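PDB 6SQ8: fatty acid CoA ligase from Marinactinospora thermotolerans, which belongs to the ANL superfamily of AMP-binding proteins and holds adenosine monophosphate in a nucleotide pocket. Local coordinates for residues A[6-20]-A[208-222]. Sequence-based numbering, arbitrary orientation.
Sequences YARRVMDGIGEVAVT and ELAQCTLATGGTVVL
Tyr6 OH donates to Gln211 OE1 at 2.7 Å, arriving above the amide's carbonyl plane, with ring and amide planes 67° apart. Gln211 OE1 lies at the ring's edge, near its plane; the ring, with CG anti to the backbone N (chi1 177°), carries the hydroxyl to helix 205-215. The bonds at OE1 and from NE2 to Gln71 OE1 together probably fix the amide's rotation. Strands 17-20 and 219-222 pair in parallel: Val220 N donates to Ala18 O (2.8 Å), Thr20 N to Val220 O (2.9 Å) and Leu222 N to Thr20 O (3.0 Å). Thr219 OG1 adds a bond to Val17 O. Ala18 and Val19 form a classic bulge against Val26. Between the helices Val10 CG1 lies 4.0 Å from Leu214 CB; Leu214 CD2 runs on to Ala18 CB of the strand. Gly13 CA makes a CA-H...O contact (3.4 Å) with Ala215 O, which a water bridges to Arg9 NE; a Schellman motif at Gly217 then leads into strand 219-222. Backbone bonds thus set the strand register, while polar bridges and apolar packing join the helices; the Glu208 carboxylate, also close to Tyr6 OH, brings this end about 5 Å from bound 1-ethanoyl-9H-pyrido[3,4-b]indole-3-carboxylic acid.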
ATOM      1  N   TYR A   6      16.193 -11.216   9.643  1.00 34.82           N
ATOM      2  CA  TYR A   6      15.155 -11.032   8.619  1.00 35.28           C
ATOM      3  C   TYR A   6      15.706 -11.351   7.221  1.00 34.92           C
ATOM      4  O   TYR A   6      15.200 -12.250   6.552  1.00 36.56           O
ATOM      5  CB  TYR A   6      14.543  -9.625   8.649  1.00 36.15           C
ATOM      6  CG  TYR A   6      13.536  -9.408   7.546  1.00 36.95           C
ATOM      7  CD1 TYR A   6      12.411 -10.218   7.449  1.00 38.97           C
ATOM      8  CD2 TYR A   6      13.724  -8.443   6.572  1.00 36.42           C
ATOM      9  CE1 TYR A   6      11.499 -10.078   6.416  1.00 39.80           C
ATOM     10  CE2 TYR A   6      12.818  -8.280   5.538  1.00 38.64           C
ATOM     11  CZ  TYR A   6      11.709  -9.108   5.454  1.00 39.58           C
ATOM     12  OH  TYR A   6      10.805  -8.957   4.447  1.00 41.58           O
ATOM     13  N   ALA A   7      16.733 -10.618   6.798  1.00 33.15           N
ATOM     14  CA  ALA A   7      17.344 -10.841   5.494  1.00 34.10           C
ATOM     15  C   ALA A   7      17.676 -12.327   5.322  1.00 33.33           C
ATOM     16  O   ALA A   7      17.430 -12.903   4.266  1.00 34.92           O
ATOM     17  CB  ALA A   7      18.572  -9.974   5.332  1.00 37.42           C
ATOM     18  N   ARG A   8      18.223 -12.948   6.370  1.00 37.03           N
ATOM     19  CA  ARG A   8      18.604 -14.366   6.331  1.00 39.30           C
ATOM     20  C   ARG A   8      17.344 -15.220   6.153  1.00 35.07           C
ATOM     21  O   ARG A   8      17.378 -16.197   5.427  1.00 31.71           O
ATOM     22  CB  ARG A   8      19.385 -14.784   7.591  1.00 44.68           C
ATOM     23  CG  ARG A   8      20.092 -16.138   7.492  1.00 49.81           C
ATOM     24  CD  ARG A   8      20.577 -16.715   8.820  1.00 53.35           C
ATOM     25  NE  ARG A   8      19.589 -17.559   9.507  1.00 55.83           N
ATOM     26  CZ  ARG A   8      19.704 -18.874   9.687  1.00 56.22           C
ATOM     27  NH1 ARG A   8      20.710 -19.536   9.132  1.00 49.58           N
ATOM     28  NH2 ARG A   8      18.842 -19.520  10.467  1.00 53.80           N
ATOM     29  N   ARG A   9      16.246 -14.849   6.829  1.00 33.80           N
ATOM     30  CA  ARG A   9      14.982 -15.602   6.732  1.00 32.72           C
ATOM     31  C   ARG A   9      14.522 -15.655   5.278  1.00 32.74           C
ATOM     32  O   ARG A   9      14.057 -16.709   4.801  1.00 33.10           O
ATOM     33  CB  ARG A   9      13.866 -14.991   7.584  1.00 32.07           C
ATOM     34  CG  ARG A   9      12.586 -15.819   7.605  1.00 30.31           C
ATOM     35  CD  ARG A   9      11.468 -15.096   8.329  1.00 29.30           C
ATOM     36  NE  ARG A   9      10.206 -15.828   8.257  1.00 27.95           N
ATOM     37  CZ  ARG A   9       9.185 -15.629   9.075  1.00 24.97           C
ATOM     38  NH1 ARG A   9       9.198 -14.624   9.942  1.00 22.64           N
ATOM     39  NH2 ARG A   9       8.159 -16.456   9.030  1.00 22.95           N
ATOM     40  N   VAL A  10      14.642 -14.514   4.594  1.00 30.55           N
ATOM     41  CA  VAL A  10      14.189 -14.398   3.227  1.00 30.96           C
ATOM     42  C   VAL A  10      15.107 -15.252   2.346  1.00 32.16           C
ATOM     43  O   VAL A  10      14.633 -16.129   1.633  1.00 31.94           O
ATOM     44  CB  VAL A  10      14.151 -12.931   2.774  1.00 29.60           C
ATOM     45  CG1 VAL A  10      13.702 -12.832   1.333  1.00 28.74           C
ATOM     46  CG2 VAL A  10      13.278 -12.055   3.685  1.00 30.09           C
ATOM     47  N   MET A  11      16.419 -15.013   2.446  1.00 34.10           N
ATOM     48  CA  MET A  11      17.433 -15.782   1.732  1.00 33.53           C
ATOM     49  C   MET A  11      17.200 -17.288   1.921  1.00 31.42           C
ATOM     50  O   MET A  11      17.235 -18.069   0.963  1.00 27.18           O
ATOM     51  CB  MET A  11      18.831 -15.420   2.242  1.00 35.11           C
ATOM     52  CG  MET A  11      19.310 -14.056   1.797  1.00 37.89           C
ATOM     53  SD  MET A  11      19.485 -13.909  -0.003  1.00 45.80           S
ATOM     54  CE  MET A  11      20.526 -15.312  -0.433  1.00 42.93           C
ATOM     55  N   ASP A  12      16.959 -17.682   3.172  1.00 31.24           N
ATOM     56  CA  ASP A  12      16.857 -19.075   3.571  1.00 35.72           C
ATOM     57  C   ASP A  12      15.688 -19.736   2.834  1.00 35.93           C
ATOM     58  O   ASP A  12      15.745 -20.918   2.522  1.00 39.48           O
ATOM     59  CB  ASP A  12      16.687 -19.204   5.091  1.00 43.47           C
ATOM     60  CG  ASP A  12      17.580 -20.254   5.758  1.00 52.13           C
ATOM     61  OD1 ASP A  12      18.789 -20.316   5.404  1.00 55.10           O
ATOM     62  OD2 ASP A  12      17.061 -21.016   6.630  1.00 53.26           O
ATOM     63  N   GLY A  13      14.627 -18.967   2.576  1.00 35.73           N
ATOM     64  CA  GLY A  13      13.366 -19.482   2.028  1.00 32.66           C
ATOM     65  C   GLY A  13      13.435 -19.755   0.530  1.00 29.55           C
ATOM     66  O   GLY A  13      12.718 -20.607   0.037  1.00 29.24           O
ATOM     67  N   ILE A  14      14.303 -19.031  -0.184  1.00 28.53           N
ATOM     68  CA  ILE A  14      14.304 -18.968  -1.660  1.00 28.34           C
ATOM     69  C   ILE A  14      14.340 -20.378  -2.254  1.00 29.82           C
ATOM     70  O   ILE A  14      15.240 -21.158  -1.947  1.00 34.63           O
ATOM     71  CB  ILE A  14      15.487 -18.118  -2.158  1.00 26.61           C
ATOM     72  CG1 ILE A  14      15.389 -16.682  -1.637  1.00 28.40           C
ATOM     73  CG2 ILE A  14      15.587 -18.155  -3.673  1.00 27.12           C
ATOM     74  CD1 ILE A  14      16.599 -15.821  -1.948  1.00 29.60           C
ATOM     75  N   GLY A  15      13.375 -20.677  -3.133  1.00 33.14           N
ATOM     76  CA  GLY A  15      13.168 -22.033  -3.706  1.00 33.34           C
ATOM     77  C   GLY A  15      13.832 -22.198  -5.064  1.00 33.77           C
ATOM     78  O   GLY A  15      14.699 -21.407  -5.420  1.00 33.40           O
ATOM     79  N   GLU A  16      13.400 -23.225  -5.812  1.00 33.82           N
ATOM     80  CA  GLU A  16      13.986 -23.618  -7.105  1.00 35.41           C
ATOM     81  C   GLU A  16      13.936 -22.434  -8.074  1.00 33.95           C
ATOM     82  O   GLU A  16      14.978 -22.017  -8.604  1.00 34.82           O
ATOM     83  CB  GLU A  16      13.256 -24.818  -7.719  1.00 43.27           C
ATOM     84  CG  GLU A  16      13.648 -26.160  -7.131  1.00 54.08           C
ATOM     85  CD  GLU A  16      15.035 -26.628  -7.534  1.00 66.92           C
ATOM     86  OE1 GLU A  16      15.460 -26.290  -8.672  1.00 74.91           O
ATOM     87  OE2 GLU A  16      15.692 -27.317  -6.710  1.00 71.77           O
ATOM     88  N   VAL A  17      12.730 -21.869  -8.270  1.00 33.55           N
ATOM     89  CA  VAL A  17      12.513 -20.714  -9.166  1.00 31.94           C
ATOM     90  C   VAL A  17      12.019 -19.506  -8.360  1.00 29.76           C
ATOM     91  O   VAL A  17      10.990 -19.565  -7.693  1.00 33.81           O
ATOM     92  CB  VAL A  17      11.544 -21.061 -10.309  1.00 33.43           C
ATOM     93  CG1 VAL A  17      11.335 -19.891 -11.253  1.00 35.01           C
ATOM     94  CG2 VAL A  17      12.015 -22.272 -11.102  1.00 31.93           C
ATOM     95  N   ALA A  18      12.757 -18.396  -8.456  1.00 26.78           N
ATOM     96  CA  ALA A  18      12.549 -17.250  -7.585  1.00 26.40           C
ATOM     97  C   ALA A  18      11.672 -16.185  -8.260  1.00 27.30           C
ATOM     98  O   ALA A  18      10.754 -15.679  -7.637  1.00 28.33           O
ATOM     99  CB  ALA A  18      13.873 -16.688  -7.164  1.00 26.25           C
ATOM    100  N   VAL A  19      11.959 -15.847  -9.527  1.00 27.10           N
ATOM    101  CA  VAL A  19      11.245 -14.795 -10.250  1.00 26.67           C
ATOM    102  C   VAL A  19      10.909 -15.268 -11.671  1.00 28.86           C
ATOM    103  O   VAL A  19      11.642 -16.025 -12.246  1.00 27.62           O
ATOM    104  CB  VAL A  19      12.068 -13.497 -10.291  1.00 26.51           C
ATOM    105  CG1 VAL A  19      11.203 -12.301 -10.660  1.00 24.37           C
ATOM    106  CG2 VAL A  19      12.805 -13.248  -8.987  1.00 27.53           C
ATOM    107  N   THR A  20       9.771 -14.814 -12.213  1.00 32.35           N
ATOM    108  CA  THR A  20       9.402 -14.940 -13.626  1.00 37.47           C
ATOM    109  C   THR A  20       8.870 -13.590 -14.101  1.00 45.30           C
ATOM    110  O   THR A  20       8.276 -12.844 -13.325  1.00 54.57           O
ATOM    111  CB  THR A  20       8.320 -16.006 -13.863  1.00 41.15           C
ATOM    112  OG1 THR A  20       8.615 -17.158 -13.084  1.00 44.36           O
ATOM    113  CG2 THR A  20       8.206 -16.431 -15.310  1.00 46.82           C
ATOM    114  N   GLU A 208       7.906  -5.681  -0.306  1.00 32.97           N
ATOM    115  CA  GLU A 208       7.721  -6.492   0.889  1.00 32.19           C
ATOM    116  C   GLU A 208       6.993  -7.792   0.522  1.00 29.80           C
ATOM    117  O   GLU A 208       7.317  -8.856   1.048  1.00 27.81           O
ATOM    118  CB  GLU A 208       6.972  -5.734   1.989  1.00 35.15           C
ATOM    119  CG  GLU A 208       6.664  -6.587   3.227  1.00 39.61           C
ATOM    120  CD  GLU A 208       7.884  -7.101   4.001  1.00 45.09           C
ATOM    121  OE1 GLU A 208       8.925  -6.380   4.054  1.00 44.01           O
ATOM    122  OE2 GLU A 208       7.806  -8.230   4.565  1.00 51.06           O
ATOM    123  N   LEU A 209       6.013  -7.711  -0.381  1.00 28.86           N
ATOM    124  CA  LEU A 209       5.275  -8.898  -0.789  1.00 30.19           C
ATOM    125  C   LEU A 209       6.219  -9.851  -1.529  1.00 31.41           C
ATOM    126  O   LEU A 209       6.078 -11.075  -1.420  1.00 33.93           O
ATOM    127  CB  LEU A 209       4.079  -8.519  -1.668  1.00 30.88           C
ATOM    128  CG  LEU A 209       2.945  -7.767  -0.970  1.00 30.33           C
ATOM    129  CD1 LEU A 209       1.931  -7.264  -1.973  1.00 30.44           C
ATOM    130  CD2 LEU A 209       2.257  -8.626   0.071  1.00 31.70           C
ATOM    131  N   ALA A 210       7.163  -9.298  -2.296  1.00 29.36           N
ATOM    132  CA  ALA A 210       8.132 -10.112  -2.995  1.00 30.40           C
ATOM    133  C   ALA A 210       8.967 -10.890  -1.967  1.00 30.07           C
ATOM    134  O   ALA A 210       9.223 -12.089  -2.133  1.00 29.56           O
ATOM    135  CB  ALA A 210       8.993  -9.247  -3.879  1.00 31.02           C
ATOM    136  N   GLN A 211       9.372 -10.195  -0.899  1.00 28.51           N
ATOM    137  CA  GLN A 211      10.178 -10.816   0.164  1.00 28.83           C
ATOM    138  C   GLN A 211       9.367 -11.906   0.881  1.00 28.24           C
ATOM    139  O   GLN A 211       9.891 -12.996   1.107  1.00 28.09           O
ATOM    140  CB  GLN A 211      10.728  -9.755   1.118  1.00 29.26           C
ATOM    141  CG  GLN A 211      11.917  -9.016   0.522  1.00 31.57           C
ATOM    142  CD  GLN A 211      12.642  -8.103   1.476  1.00 32.50           C
ATOM    143  OE1 GLN A 211      12.088  -7.622   2.474  1.00 33.18           O
ATOM    144  NE2 GLN A 211      13.883  -7.813   1.120  1.00 32.29           N
ATOM    145  N   CYS A 212       8.095 -11.619   1.206  1.00 25.93           N
ATOM    146  CA  CYS A 212       7.203 -12.619   1.785  1.00 23.48           C
ATOM    147  C   CYS A 212       7.123 -13.843   0.866  1.00 21.58           C
ATOM    148  O   CYS A 212       7.175 -14.968   1.311  1.00 21.80           O
ATOM    149  CB  CYS A 212       5.816 -12.044   2.017  1.00 24.35           C
ATOM    150  SG  CYS A 212       5.791 -10.816   3.340  1.00 25.37           S
ATOM    151  N   THR A 213       7.001 -13.601  -0.435  1.00 21.39           N
ATOM    152  CA  THR A 213       6.860 -14.657  -1.425  1.00 21.37           C
ATOM    153  C   THR A 213       8.130 -15.514  -1.444  1.00 22.65           C
ATOM    154  O   THR A 213       8.052 -16.757  -1.433  1.00 23.13           O
ATOM    155  CB  THR A 213       6.529 -14.076  -2.801  1.00 20.65           C
ATOM    156  OG1 THR A 213       5.300 -13.382  -2.615  1.00 20.86           O
ATOM    157  CG2 THR A 213       6.400 -15.117  -3.890  1.00 20.02           C
ATOM    158  N   LEU A 214       9.297 -14.856  -1.460  1.00 23.15           N
ATOM    159  CA  LEU A 214      10.562 -15.581  -1.506  1.00 22.81           C
ATOM    160  C   LEU A 214      10.734 -16.411  -0.227  1.00 23.14           C
ATOM    161  O   LEU A 214      11.070 -17.588  -0.303  1.00 25.98           O
ATOM    162  CB  LEU A 214      11.712 -14.596  -1.688  1.00 22.50           C
ATOM    163  CG  LEU A 214      11.841 -13.976  -3.081  1.00 22.66           C
ATOM    164  CD1 LEU A 214      12.910 -12.897  -3.102  1.00 22.24           C
ATOM    165  CD2 LEU A 214      12.167 -15.033  -4.112  1.00 23.15           C
ATOM    166  N   ALA A 215      10.451 -15.800   0.926  1.00 22.12           N
ATOM    167  CA  ALA A 215      10.737 -16.377   2.227  1.00 23.53           C
ATOM    168  C   ALA A 215       9.935 -17.654   2.462  1.00 23.95           C
ATOM    169  O   ALA A 215      10.340 -18.496   3.257  1.00 26.84           O
ATOM    170  CB  ALA A 215      10.441 -15.360   3.301  1.00 24.80           C
ATOM    171  N   THR A 216       8.787 -17.766   1.790  1.00 25.11           N
ATOM    172  CA  THR A 216       7.853 -18.871   1.972  1.00 24.44           C
ATOM    173  C   THR A 216       8.037 -19.909   0.865  1.00 24.49           C
ATOM    174  O   THR A 216       7.247 -20.852   0.758  1.00 24.34           O
ATOM    175  CB  THR A 216       6.401 -18.388   2.009  1.00 27.20           C
ATOM    176  OG1 THR A 216       6.107 -17.572   0.865  1.00 26.96           O
ATOM    177  CG2 THR A 216       6.062 -17.643   3.282  1.00 27.98           C
ATOM    178  N   GLY A 217       9.065 -19.721   0.030  1.00 23.81           N
ATOM    179  CA  GLY A 217       9.503 -20.733  -0.913  1.00 23.73           C
ATOM    180  C   GLY A 217       8.840 -20.618  -2.269  1.00 24.87           C
ATOM    181  O   GLY A 217       8.934 -21.525  -3.090  1.00 23.92           O
ATOM    182  N   GLY A 218       8.199 -19.475  -2.511  1.00 28.01           N
ATOM    183  CA  GLY A 218       7.428 -19.250  -3.724  1.00 27.82           C
ATOM    184  C   GLY A 218       8.203 -18.547  -4.813  1.00 26.70           C
ATOM    185  O   GLY A 218       9.412 -18.331  -4.697  1.00 31.82           O
ATOM    186  N   THR A 219       7.464 -18.190  -5.864  1.00 26.42           N
ATOM    187  CA  THR A 219       7.972 -17.506  -7.039  1.00 27.10           C
ATOM    188  C   THR A 219       7.261 -16.158  -7.197  1.00 26.08           C
ATOM    189  O   THR A 219       6.038 -16.111  -7.238  1.00 28.28           O
ATOM    190  CB  THR A 219       7.719 -18.356  -8.286  1.00 27.10           C
ATOM    191  OG1 THR A 219       8.248 -19.659  -8.027  1.00 27.81           O
ATOM    192  CG2 THR A 219       8.331 -17.757  -9.530  1.00 27.24           C
ATOM    193  N   VAL A 220       8.035 -15.076  -7.304  1.00 26.08           N
ATOM    194  CA  VAL A 220       7.514 -13.765  -7.633  1.00 26.81           C
ATOM    195  C   VAL A 220       7.331 -13.706  -9.142  1.00 26.79           C
ATOM    196  O   VAL A 220       8.202 -14.140  -9.868  1.00 27.42           O
ATOM    197  CB  VAL A 220       8.454 -12.639  -7.164  1.00 27.64           C
ATOM    198  CG1 VAL A 220       7.983 -11.274  -7.657  1.00 26.24           C
ATOM    199  CG2 VAL A 220       8.637 -12.645  -5.654  1.00 27.33           C
ATOM    200  N   VAL A 221       6.195 -13.157  -9.582  1.00 26.82           N
ATOM    201  CA  VAL A 221       5.898 -12.911 -10.992  1.00 25.53           C
ATOM    202  C   VAL A 221       5.753 -11.399 -11.157  1.00 26.06           C
ATOM    203  O   VAL A 221       4.842 -10.842 -10.581  1.00 26.69           O
ATOM    204  CB  VAL A 221       4.616 -13.638 -11.437  1.00 24.93           C
ATOM    205  CG1 VAL A 221       4.342 -13.418 -12.910  1.00 26.74           C
ATOM    206  CG2 VAL A 221       4.649 -15.124 -11.130  1.00 24.96           C
ATOM    207  N   LEU A 222       6.645 -10.767 -11.934  1.00 26.64           N
ATOM    208  CA  LEU A 222       6.727  -9.299 -12.016  1.00 27.05           C
ATOM    209  C   LEU A 222       6.031  -8.779 -13.268  1.00 27.53           C
ATOM    210  O   LEU A 222       6.203  -9.321 -14.353  1.00 30.78           O
ATOM    211  CB  LEU A 222       8.188  -8.864 -12.085  1.00 28.04           C
ATOM    212  CG  LEU A 222       8.950  -8.846 -10.770  1.00 29.44           C
ATOM    213  CD1 LEU A 222      10.395  -8.498 -11.058  1.00 29.44           C
ATOM    214  CD2 LEU A 222       8.331  -7.886  -9.775  1.00 28.35           C
TER
HETATM  215  O   HOH W   1      10.274 -18.117   6.386  1.00 27.02           O
HETATM  216  O   HOH W   2      10.244 -21.794  -5.815  1.00 29.99           O